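Local coordinates for protein lasso peptide isopeptidase AtxE2 (Asticcacaulis excentricus, PDB 5TXE) that hydrolyses the isopeptide bond of the lasso peptides astexin-2 and astexin-3, recognising their knotted shape and converting them to linear peptides, at residues F556-S559 / V560-P564; T577-D581 / D582-W586; W207-D210 / E211-P215. The protein carries 1 engineered substitution. All blocks are in the same frame, centred on the assembly; numbering follows the deposited sequence.

Overall arrangement
Contacts 1 and 2 belong to the alpha/beta-hydrolase domain, whereas contact 3 lies in the loop between helix 190-202 and strand 230-235, inserted in a four-stranded antiparallel sheet, and touches helix 563-570 of that domain. Contact 1 is the most buried: a helix end with a Met-aromatic pair and an asparagine that grips the bound peptide. Contact 2, partly buried, is a turn followed by a backbone N-H that a glutamine amide receives, with an indole that packs on A558 of contact 1. Contact 3 is a surface turn built on a salt bridge, and its H214 probably hydrogen-bonds to N562 of contact 1. Contact 1 joins contacts 2 and 3, whose nearest atoms are about 11 Å apart.

Contact 1: residues F556-S559 / V560-P564; sequences FTAS and VMNGP
V560 sets its CB beside the F556 ring, 3.9 Å from CD1, while its CG1 branch reaches toward CE1 of the same ring. M561 meets F556 twice. Its backbone N donates to F556 O at 2.9 Å, nearly in line with the carbonyl bond, a five-residue reach that marks the pi-type widening of the helix. Its side chain, bent at chi2 and chi3, brings CG over one face of the F556 ring, 3.8 Å from the centroid, as a CH-pi contact. SD follows obliquely at 4.2 Å from that centroid, making this a Met-aromatic pair; F556 offers the face because its CG stands anti to the backbone N (chi1 177°). Here helix 555-560 of the alpha/beta-hydrolase domain gives way to helix 563-570 through a type I turn from V560 to G563. N562, the third residue of that turn, binds astexin-3 and directs its side chain back toward the preceding helix turn: ND2 donates to A558 O at 2.8 Å, approaching from above the carbonyl plane, and also to the backbone of the bound peptide. OD1 of N562 accepts from H214 and from a water that also donates to T557 O, so the amide is gripped at both ends and its rotation fixed. G563, with positive phi (76°), closes the turn through its N to V560 O at 3.2 Å, and adds a weak bond to S559 O.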
ATOM      1  N   PHE A 556      25.251   2.317  -6.441  1.00 29.05           N
ATOM      2  CA  PHE A 556      25.244   3.673  -5.958  1.00 26.48           C
ATOM      3  C   PHE A 556      24.024   3.890  -5.061  1.00 29.08           C
ATOM      4  O   PHE A 556      24.121   4.318  -3.897  1.00 26.81           O
ATOM      5  CB  PHE A 556      25.227   4.640  -7.094  1.00 24.29           C
ATOM      6  CG  PHE A 556      25.139   6.064  -6.618  1.00 25.01           C
ATOM      7  CD1 PHE A 556      26.202   6.656  -6.030  1.00 23.78           C
ATOM      8  CD2 PHE A 556      23.978   6.780  -6.746  1.00 25.07           C
ATOM      9  CE1 PHE A 556      26.136   7.965  -5.578  1.00 27.27           C
ATOM     10  CE2 PHE A 556      23.886   8.081  -6.286  1.00 27.76           C
ATOM     11  CZ  PHE A 556      24.995   8.699  -5.707  1.00 24.71           C
ATOM     12  N   THR A 557      22.877   3.506  -5.577  1.00 25.43           N
ATOM     13  CA  THR A 557      21.649   3.690  -4.821  1.00 26.57           C
ATOM     14  C   THR A 557      21.608   2.784  -3.589  1.00 26.29           C
ATOM     15  O   THR A 557      21.265   3.225  -2.495  1.00 26.53           O
ATOM     16  CB  THR A 557      20.393   3.456  -5.709  1.00 24.42           C
ATOM     17  OG1 THR A 557      20.408   4.332  -6.842  1.00 22.72           O
ATOM     18  CG2 THR A 557      19.182   3.704  -4.959  1.00 24.25           C
ATOM     19  N   ALA A 558      21.981   1.518  -3.748  1.00 24.85           N
ATOM     20  CA  ALA A 558      21.776   0.530  -2.683  1.00 23.77           C
ATOM     21  C   ALA A 558      22.857   0.546  -1.600  1.00 25.46           C
ATOM     22  O   ALA A 558      22.617   0.164  -0.441  1.00 26.98           O
ATOM     23  CB  ALA A 558      21.699  -0.829  -3.324  1.00 27.48           C
ATOM     24  N   SER A 559      24.077   0.911  -1.978  1.00 26.89           N
ATOM     25  CA  SER A 559      25.199   0.901  -1.048  1.00 30.26           C
ATOM     26  C   SER A 559      25.451   2.361  -0.651  1.00 31.94           C
ATOM     27  O   SER A 559      25.219   2.743   0.496  1.00 38.08           O
ATOM     28  CB  SER A 559      26.442   0.311  -1.689  1.00 34.64           C
ATOM     29  OG  SER A 559      27.567   0.539  -0.865  1.00 44.30           O
ATOM     30  N   VAL A 560      25.836   3.200  -1.609  1.00 27.42           N
ATOM     31  CA  VAL A 560      26.321   4.552  -1.262  1.00 26.85           C
ATOM     32  C   VAL A 560      25.204   5.424  -0.615  1.00 28.03           C
ATOM     33  O   VAL A 560      25.374   5.902   0.489  1.00 29.93           O
ATOM     34  CB  VAL A 560      26.969   5.231  -2.432  1.00 25.63           C
ATOM     35  CG1 VAL A 560      27.519   6.606  -2.032  1.00 29.17           C
ATOM     36  CG2 VAL A 560      28.122   4.401  -3.011  1.00 26.82           C
ATOM     37  N   MET A 561      24.058   5.549  -1.267  1.00 26.14           N
ATOM     38  CA  MET A 561      23.040   6.456  -0.861  1.00 25.84           C
ATOM     39  C   MET A 561      22.220   6.002   0.321  1.00 27.30           C
ATOM     40  O   MET A 561      21.484   6.795   0.915  1.00 26.78           O
ATOM     41  CB  MET A 561      22.140   6.795  -2.051  1.00 26.39           C
ATOM     42  CG  MET A 561      22.870   7.650  -3.097  1.00 32.54           C
ATOM     43  SD  MET A 561      23.805   9.079  -2.489  1.00 38.52           S
ATOM     44  CE  MET A 561      22.361   9.845  -1.875  1.00 37.69           C
ATOM     45  N   ASN A 562      22.260   4.723   0.616  1.00 25.88           N
ATOM     46  CA  ASN A 562      21.633   4.208   1.792  1.00 26.63           C
ATOM     47  C   ASN A 562      22.441   4.465   3.058  1.00 26.37           C
ATOM     48  O   ASN A 562      21.892   4.344   4.110  1.00 27.08           O
ATOM     49  CB  ASN A 562      21.408   2.694   1.680  1.00 27.45           C
ATOM     50  CG  ASN A 562      20.103   2.341   0.992  1.00 29.44           C
ATOM     51  OD1 ASN A 562      19.122   3.072   1.046  1.00 28.30           O
ATOM     52  ND2 ASN A 562      20.105   1.219   0.305  1.00 29.33           N
ATOM     53  N   GLY A 563      23.745   4.722   2.944  1.00 26.41           N
ATOM     54  CA  GLY A 563      24.611   4.807   4.116  1.00 29.62           C
ATOM     55  C   GLY A 563      24.945   3.441   4.677  1.00 31.74           C
ATOM     56  O   GLY A 563      24.312   2.446   4.315  1.00 29.59           O
ATOM     57  N   PRO A 564      25.866   3.403   5.631  1.00 32.20           N
ATOM     58  CA  PRO A 564      26.462   2.087   5.937  1.00 34.27           C
ATOM     59  C   PRO A 564      25.576   1.131   6.684  1.00 33.26           C
ATOM     60  O   PRO A 564      25.716  -0.088   6.538  1.00 35.21           O
ATOM     61  CB  PRO A 564      27.704   2.426   6.754  1.00 33.62           C
ATOM     62  CG  PRO A 564      27.713   3.906   6.896  1.00 35.00           C
ATOM     63  CD  PRO A 564      26.730   4.525   5.979  1.00 31.00           C
TER
HETATM   64  O   HOH W   1      18.952   4.561  -1.320  1.00 31.42           O

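Contact 2: residues T577-D581 / D582-W586; sequences TDQAD and DGPFW
Q579 lays its terminal amide across P584 and F585, with OE1 lying 3.0 Å from CD of the P584 ring and close to F585 CB. The same OE1 accepts from F585 N at 3.0 Å, a nearly straight bond (167°) that uses a lone pair in the carbonyl plane. Q579 CG sits anti to its carbonyl carbon (chi1 -69°), and the extended chain carries the amide across the loop. G583 lies close to this amide: a side chain there would run into Q579 OE1. G583 N donates to A580 O at 3.0 Å, from above the carbonyl plane, and so closes a type I turn from A580 to G583. A water donates to D581 O and G583 O, linking the two carbonyls. W586 brings the edge of its indole to the same backbone, with CD1 3.3 Å from A580 O. NE1 reaches Q579 O at 3.2 Å in a weak, bent bond, its stronger partner being E576 O. D581 OD1 stands 3.6 Å from W586 CB and accepts from S555 N, while OD2 accepts from S590 OG; the carboxylate thus ties the turn to helix 555-560 and to S590. The whole is a type I turn with a glutamine amide bridging to the backbone just after it, in the loop joining helices 563-570 and 591-594 of the alpha/beta-hydrolase domain, with the indole backing A558 beside the peptide-binding N562.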
ATOM      1  N   THR A 577      25.430  -5.367  -1.683  1.00 32.02           N
ATOM      2  CA  THR A 577      25.932  -4.013  -1.464  1.00 32.14           C
ATOM      3  C   THR A 577      27.439  -3.947  -1.183  1.00 32.28           C
ATOM      4  O   THR A 577      28.042  -2.882  -1.226  1.00 32.66           O
ATOM      5  CB  THR A 577      25.212  -3.383  -0.322  1.00 31.05           C
ATOM      6  OG1 THR A 577      25.308  -4.242   0.827  1.00 32.38           O
ATOM      7  CG2 THR A 577      23.734  -3.200  -0.700  1.00 32.54           C
ATOM      8  N   ASP A 578      28.066  -5.090  -0.983  1.00 28.15           N
ATOM      9  CA  ASP A 578      29.533  -5.143  -0.930  1.00 34.95           C
ATOM     10  C   ASP A 578      30.195  -5.244  -2.330  1.00 37.52           C
ATOM     11  O   ASP A 578      31.399  -5.162  -2.441  1.00 33.28           O
ATOM     12  CB  ASP A 578      30.003  -6.282  -0.050  1.00 38.59           C
ATOM     13  CG  ASP A 578      29.451  -7.670  -0.495  1.00 45.95           C
ATOM     14  OD1 ASP A 578      28.505  -7.771  -1.326  1.00 45.09           O
ATOM     15  OD2 ASP A 578      29.965  -8.678   0.037  1.00 61.45           O
ATOM     16  N   GLN A 579      29.408  -5.418  -3.391  1.00 35.59           N
ATOM     17  CA  GLN A 579      29.956  -5.285  -4.757  1.00 31.64           C
ATOM     18  C   GLN A 579      29.778  -3.836  -5.261  1.00 31.29           C
ATOM     19  O   GLN A 579      28.707  -3.221  -5.117  1.00 28.76           O
ATOM     20  CB  GLN A 579      29.277  -6.276  -5.709  1.00 31.26           C
ATOM     21  CG  GLN A 579      29.607  -7.753  -5.474  1.00 32.25           C
ATOM     22  CD  GLN A 579      28.827  -8.637  -6.436  1.00 31.06           C
ATOM     23  OE1 GLN A 579      28.592  -8.277  -7.597  1.00 31.24           O
ATOM     24  NE2 GLN A 579      28.346  -9.750  -5.933  1.00 34.13           N
ATOM     25  N   ALA A 580      30.846  -3.319  -5.849  1.00 28.78           N
ATOM     26  CA  ALA A 580      30.816  -2.106  -6.625  1.00 35.20           C
ATOM     27  C   ALA A 580      29.945  -2.307  -7.875  1.00 31.91           C
ATOM     28  O   ALA A 580      29.490  -3.426  -8.185  1.00 31.12           O
ATOM     29  CB  ALA A 580      32.240  -1.717  -7.031  1.00 39.22           C
ATOM     30  N   ASP A 581      29.730  -1.228  -8.608  1.00 31.08           N
ATOM     31  CA  ASP A 581      28.747  -1.289  -9.648  1.00 32.25           C
ATOM     32  C   ASP A 581      29.099  -2.140 -10.838  1.00 33.06           C
ATOM     33  O   ASP A 581      28.200  -2.490 -11.614  1.00 33.73           O
ATOM     34  CB  ASP A 581      28.400   0.083 -10.196  1.00 33.75           C
ATOM     35  CG  ASP A 581      26.963   0.132 -10.684  1.00 36.19           C
ATOM     36  OD1 ASP A 581      26.053  -0.568 -10.082  1.00 32.82           O
ATOM     37  OD2 ASP A 581      26.777   0.784 -11.705  1.00 36.13           O
ATOM     38  N   ASP A 582      30.390  -2.405 -11.024  1.00 34.81           N
ATOM     39  CA  ASP A 582      30.881  -3.259 -12.130  1.00 38.33           C
ATOM     40  C   ASP A 582      30.953  -4.752 -11.670  1.00 37.87           C
ATOM     41  O   ASP A 582      31.490  -5.592 -12.363  1.00 32.92           O
ATOM     42  CB  ASP A 582      32.247  -2.772 -12.661  1.00 36.33           C
ATOM     43  CG  ASP A 582      33.368  -2.817 -11.579  1.00 39.82           C
ATOM     44  OD1 ASP A 582      33.131  -3.238 -10.433  1.00 36.69           O
ATOM     45  OD2 ASP A 582      34.500  -2.434 -11.884  1.00 49.50           O
ATOM     46  N   GLY A 583      30.389  -5.050 -10.500  1.00 32.51           N
ATOM     47  CA  GLY A 583      30.359  -6.413 -10.015  1.00 32.98           C
ATOM     48  C   GLY A 583      29.243  -7.208 -10.696  1.00 33.13           C
ATOM     49  O   GLY A 583      28.339  -6.631 -11.346  1.00 31.73           O
ATOM     50  N   PRO A 584      29.317  -8.533 -10.585  1.00 31.11           N
ATOM     51  CA  PRO A 584      28.403  -9.389 -11.351  1.00 33.25           C
ATOM     52  C   PRO A 584      26.904  -9.196 -11.009  1.00 30.43           C
ATOM     53  O   PRO A 584      26.070  -9.269 -11.891  1.00 30.49           O
ATOM     54  CB  PRO A 584      28.853 -10.795 -10.994  1.00 31.69           C
ATOM     55  CG  PRO A 584      29.629 -10.636  -9.712  1.00 34.73           C
ATOM     56  CD  PRO A 584      30.298  -9.303  -9.811  1.00 31.29           C
ATOM     57  N   PHE A 585      26.579  -8.968  -9.740  1.00 29.22           N
ATOM     58  CA  PHE A 585      25.186  -8.852  -9.321  1.00 29.16           C
ATOM     59  C   PHE A 585      24.509  -7.664  -9.995  1.00 26.43           C
ATOM     60  O   PHE A 585      23.452  -7.795 -10.500  1.00 33.69           O
ATOM     61  CB  PHE A 585      25.172  -8.770  -7.807  1.00 31.75           C
ATOM     62  CG  PHE A 585      23.827  -8.568  -7.227  1.00 34.26           C
ATOM     63  CD1 PHE A 585      22.938  -9.628  -7.111  1.00 33.03           C
ATOM     64  CD2 PHE A 585      23.439  -7.300  -6.780  1.00 34.64           C
ATOM     65  CE1 PHE A 585      21.671  -9.427  -6.578  1.00 33.50           C
ATOM     66  CE2 PHE A 585      22.182  -7.092  -6.244  1.00 30.26           C
ATOM     67  CZ  PHE A 585      21.291  -8.142  -6.159  1.00 34.07           C
ATOM     68  N   TRP A 586      25.186  -6.541 -10.107  1.00 27.11           N
ATOM     69  CA  TRP A 586      24.610  -5.315 -10.638  1.00 24.05           C
ATOM     70  C   TRP A 586      24.509  -5.253 -12.165  1.00 25.01           C
ATOM     71  O   TRP A 586      23.785  -4.427 -12.718  1.00 26.12           O
ATOM     72  CB  TRP A 586      25.430  -4.134 -10.073  1.00 27.79           C
ATOM     73  CG  TRP A 586      25.350  -4.052  -8.543  1.00 29.63           C
ATOM     74  CD1 TRP A 586      26.379  -4.231  -7.623  1.00 26.79           C
ATOM     75  CD2 TRP A 586      24.161  -3.833  -7.781  1.00 27.41           C
ATOM     76  NE1 TRP A 586      25.872  -4.138  -6.341  1.00 25.76           N
ATOM     77  CE2 TRP A 586      24.524  -3.873  -6.412  1.00 27.83           C
ATOM     78  CE3 TRP A 586      22.838  -3.596  -8.123  1.00 29.31           C
ATOM     79  CZ2 TRP A 586      23.600  -3.690  -5.400  1.00 25.75           C
ATOM     80  CZ3 TRP A 586      21.916  -3.409  -7.132  1.00 30.54           C
ATOM     81  CH2 TRP A 586      22.297  -3.467  -5.769  1.00 27.95           C
TER
HETATM   82  O   HOH W   2      27.906  -4.744 -13.131  1.00 30.94           O

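Contact 3: residues W207-D210 / E211-P215; sequences WVYD and ERFHP
D210 O accepts from F213 N at 3.2 Å and closes a type I turn, round which the chain swings so that 207-210 and 211-215 run 105° apart. The D210 side chain adds an Asx turn: OD1 takes R212 N at 3.0 Å, met from above the carboxylate plane. Both turns lie in the loop between helix 190-202 and strand 230-235, inserted in a four-stranded antiparallel sheet consistent with a blade of a prolyl oligopeptidase-type beta-propeller. OD1 is gripped again, on its syn lone pair, by R212 NE at 3.0 Å, in a salt bridge whose carboxylate and guanidinium planes stand 68° apart. R212 bends at chi3 (-62°), and NH2 donates to V208 O at 3.1 Å in the guanidinium plane. A water accepts from NH2 and from V208 N. A leucine in place of R212 would probably leave the D210 carboxylate without its countercharge and V208 O without its guanidinium donor, leaving the 207-210 segment freer to shift. E211 OE1 lies 3.8 Å from D210 OD2, a like-charge approach probably eased by the arginine. At the end of the turn, F213 offers one ring face to Y209 CD1, which lies toward the rim, ring centroids 5.2 Å apart. H214 NE2 hydrogen-bonds N562 OD1 and weakly the bound peptide, and Y209 packs on P564, setting the turn against the substrate site. Y209 OH ends 3.2 Å from P215 CG.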
ATOM      1  N   TRP A 207      29.523  16.151  12.677  1.00 20.37           N
ATOM      2  CA  TRP A 207      29.106  14.819  12.967  1.00 19.70           C
ATOM      3  C   TRP A 207      29.949  13.850  12.199  1.00 19.65           C
ATOM      4  O   TRP A 207      30.187  14.011  10.992  1.00 17.93           O
ATOM      5  CB  TRP A 207      27.676  14.637  12.471  1.00 21.68           C
ATOM      6  CG  TRP A 207      26.597  15.476  13.075  1.00 19.72           C
ATOM      7  CD1 TRP A 207      26.195  15.499  14.369  1.00 18.31           C
ATOM      8  CD2 TRP A 207      25.654  16.291  12.342  1.00 19.05           C
ATOM      9  NE1 TRP A 207      25.114  16.320  14.510  1.00 18.02           N
ATOM     10  CE2 TRP A 207      24.756  16.821  13.283  1.00 19.27           C
ATOM     11  CE3 TRP A 207      25.533  16.671  11.015  1.00 17.69           C
ATOM     12  CZ2 TRP A 207      23.767  17.722  12.936  1.00 18.49           C
ATOM     13  CZ3 TRP A 207      24.530  17.530  10.655  1.00 16.84           C
ATOM     14  CH2 TRP A 207      23.653  18.059  11.626  1.00 17.36           C
ATOM     15  N   VAL A 208      30.354  12.774  12.854  1.00 20.61           N
ATOM     16  CA  VAL A 208      31.066  11.703  12.146  1.00 21.68           C
ATOM     17  C   VAL A 208      30.073  10.966  11.230  1.00 21.12           C
ATOM     18  O   VAL A 208      29.042  10.480  11.701  1.00 20.44           O
ATOM     19  CB  VAL A 208      31.605  10.619  13.106  1.00 22.28           C
ATOM     20  CG1 VAL A 208      32.395   9.580  12.310  1.00 24.11           C
ATOM     21  CG2 VAL A 208      32.501  11.223  14.133  1.00 24.58           C
ATOM     22  N   TYR A 209      30.426  10.812   9.974  1.00 20.23           N
ATOM     23  CA  TYR A 209      29.588  10.056   9.051  1.00 22.79           C
ATOM     24  C   TYR A 209      29.717   8.566   9.354  1.00 23.04           C
ATOM     25  O   TYR A 209      30.785   7.988   9.169  1.00 23.01           O
ATOM     26  CB  TYR A 209      30.007  10.296   7.598  1.00 20.93           C
ATOM     27  CG  TYR A 209      29.132   9.581   6.585  1.00 22.43           C
ATOM     28  CD1 TYR A 209      27.850  10.008   6.317  1.00 23.25           C
ATOM     29  CD2 TYR A 209      29.603   8.509   5.881  1.00 22.72           C
ATOM     30  CE1 TYR A 209      27.033   9.353   5.398  1.00 23.06           C
ATOM     31  CE2 TYR A 209      28.794   7.848   4.976  1.00 26.92           C
ATOM     32  CZ  TYR A 209      27.520   8.311   4.728  1.00 25.47           C
ATOM     33  OH  TYR A 209      26.765   7.662   3.826  1.00 27.91           O
ATOM     34  N   ASP A 210      28.617   7.970   9.780  1.00 23.29           N
ATOM     35  CA  ASP A 210      28.589   6.605  10.297  1.00 23.01           C
ATOM     36  C   ASP A 210      27.138   6.077  10.128  1.00 24.57           C
ATOM     37  O   ASP A 210      26.360   6.536   9.251  1.00 22.25           O
ATOM     38  CB  ASP A 210      29.051   6.596  11.767  1.00 25.30           C
ATOM     39  CG  ASP A 210      28.107   7.454  12.730  1.00 29.92           C
ATOM     40  OD1 ASP A 210      27.004   7.907  12.314  1.00 26.46           O
ATOM     41  OD2 ASP A 210      28.495   7.665  13.914  1.00 31.92           O
ATOM     42  N   GLU A 211      26.793   5.116  10.960  1.00 25.22           N
ATOM     43  CA  GLU A 211      25.557   4.354  10.890  1.00 29.45           C
ATOM     44  C   GLU A 211      24.324   5.223  11.123  1.00 25.81           C
ATOM     45  O   GLU A 211      23.209   4.728  10.927  1.00 27.96           O
ATOM     46  CB  GLU A 211      25.590   3.144  11.887  1.00 32.43           C
ATOM     47  CG  GLU A 211      25.367   3.461  13.411  1.00 41.77           C
ATOM     48  CD  GLU A 211      26.611   3.924  14.217  1.00 53.53           C
ATOM     49  OE1 GLU A 211      27.758   3.973  13.661  1.00 65.57           O
ATOM     50  OE2 GLU A 211      26.447   4.232  15.435  1.00 61.21           O
ATOM     51  N   ARG A 212      24.481   6.471  11.529  1.00 22.51           N
ATOM     52  CA  ARG A 212      23.308   7.326  11.726  1.00 23.23           C
ATOM     53  C   ARG A 212      22.760   7.962  10.431  1.00 23.67           C
ATOM     54  O   ARG A 212      21.661   8.472  10.433  1.00 22.26           O
ATOM     55  CB  ARG A 212      23.589   8.405  12.750  1.00 23.09           C
ATOM     56  CG  ARG A 212      24.006   7.883  14.141  1.00 23.75           C
ATOM     57  CD  ARG A 212      24.529   9.010  14.997  1.00 22.82           C
ATOM     58  NE  ARG A 212      25.707   9.601  14.392  1.00 25.37           N
ATOM     59  CZ  ARG A 212      26.293  10.725  14.825  1.00 28.89           C
ATOM     60  NH1 ARG A 212      25.796  11.382  15.872  1.00 29.93           N
ATOM     61  NH2 ARG A 212      27.388  11.183  14.223  1.00 26.38           N
ATOM     62  N   PHE A 213      23.493   7.865   9.325  1.00 22.08           N
ATOM     63  CA  PHE A 213      23.129   8.590   8.128  1.00 21.34           C
ATOM     64  C   PHE A 213      22.465   7.784   7.059  1.00 22.51           C
ATOM     65  O   PHE A 213      22.777   6.617   6.846  1.00 24.38           O
ATOM     66  CB  PHE A 213      24.354   9.226   7.506  1.00 21.78           C
ATOM     67  CG  PHE A 213      24.853  10.427   8.244  1.00 21.16           C
ATOM     68  CD1 PHE A 213      25.628  10.296   9.369  1.00 21.06           C
ATOM     69  CD2 PHE A 213      24.527  11.693   7.815  1.00 20.75           C
ATOM     70  CE1 PHE A 213      26.053  11.422  10.058  1.00 21.71           C
ATOM     71  CE2 PHE A 213      24.995  12.804   8.448  1.00 20.91           C
ATOM     72  CZ  PHE A 213      25.734  12.665   9.585  1.00 22.44           C
ATOM     73  N   HIS A 214      21.552   8.444   6.348  1.00 24.03           N
ATOM     74  CA  HIS A 214      20.879   7.890   5.184  1.00 22.71           C
ATOM     75  C   HIS A 214      20.824   9.017   4.147  1.00 22.62           C
ATOM     76  O   HIS A 214      19.871   9.764   4.087  1.00 21.50           O
ATOM     77  CB  HIS A 214      19.475   7.368   5.557  1.00 24.73           C
ATOM     78  CG  HIS A 214      18.786   6.657   4.428  1.00 27.38           C
ATOM     79  ND1 HIS A 214      17.727   7.195   3.723  1.00 30.97           N
ATOM     80  CD2 HIS A 214      19.045   5.465   3.851  1.00 33.48           C
ATOM     81  CE1 HIS A 214      17.324   6.339   2.804  1.00 33.48           C
ATOM     82  NE2 HIS A 214      18.120   5.287   2.844  1.00 31.60           N
ATOM     83  N   PRO A 215      21.876   9.167   3.359  1.00 22.85           N
ATOM     84  CA  PRO A 215      22.097  10.334   2.525  1.00 22.01           C
ATOM     85  C   PRO A 215      21.010  10.591   1.501  1.00 25.77           C
ATOM     86  O   PRO A 215      20.682  11.761   1.166  1.00 24.84           O
ATOM     87  CB  PRO A 215      23.394  10.043   1.838  1.00 22.39           C
ATOM     88  CG  PRO A 215      24.078   8.989   2.643  1.00 24.83           C
ATOM     89  CD  PRO A 215      23.039   8.275   3.461  1.00 22.36           C
TER
HETATM   90  O   HOH W   3      29.410  12.635  15.765  1.00 28.66           O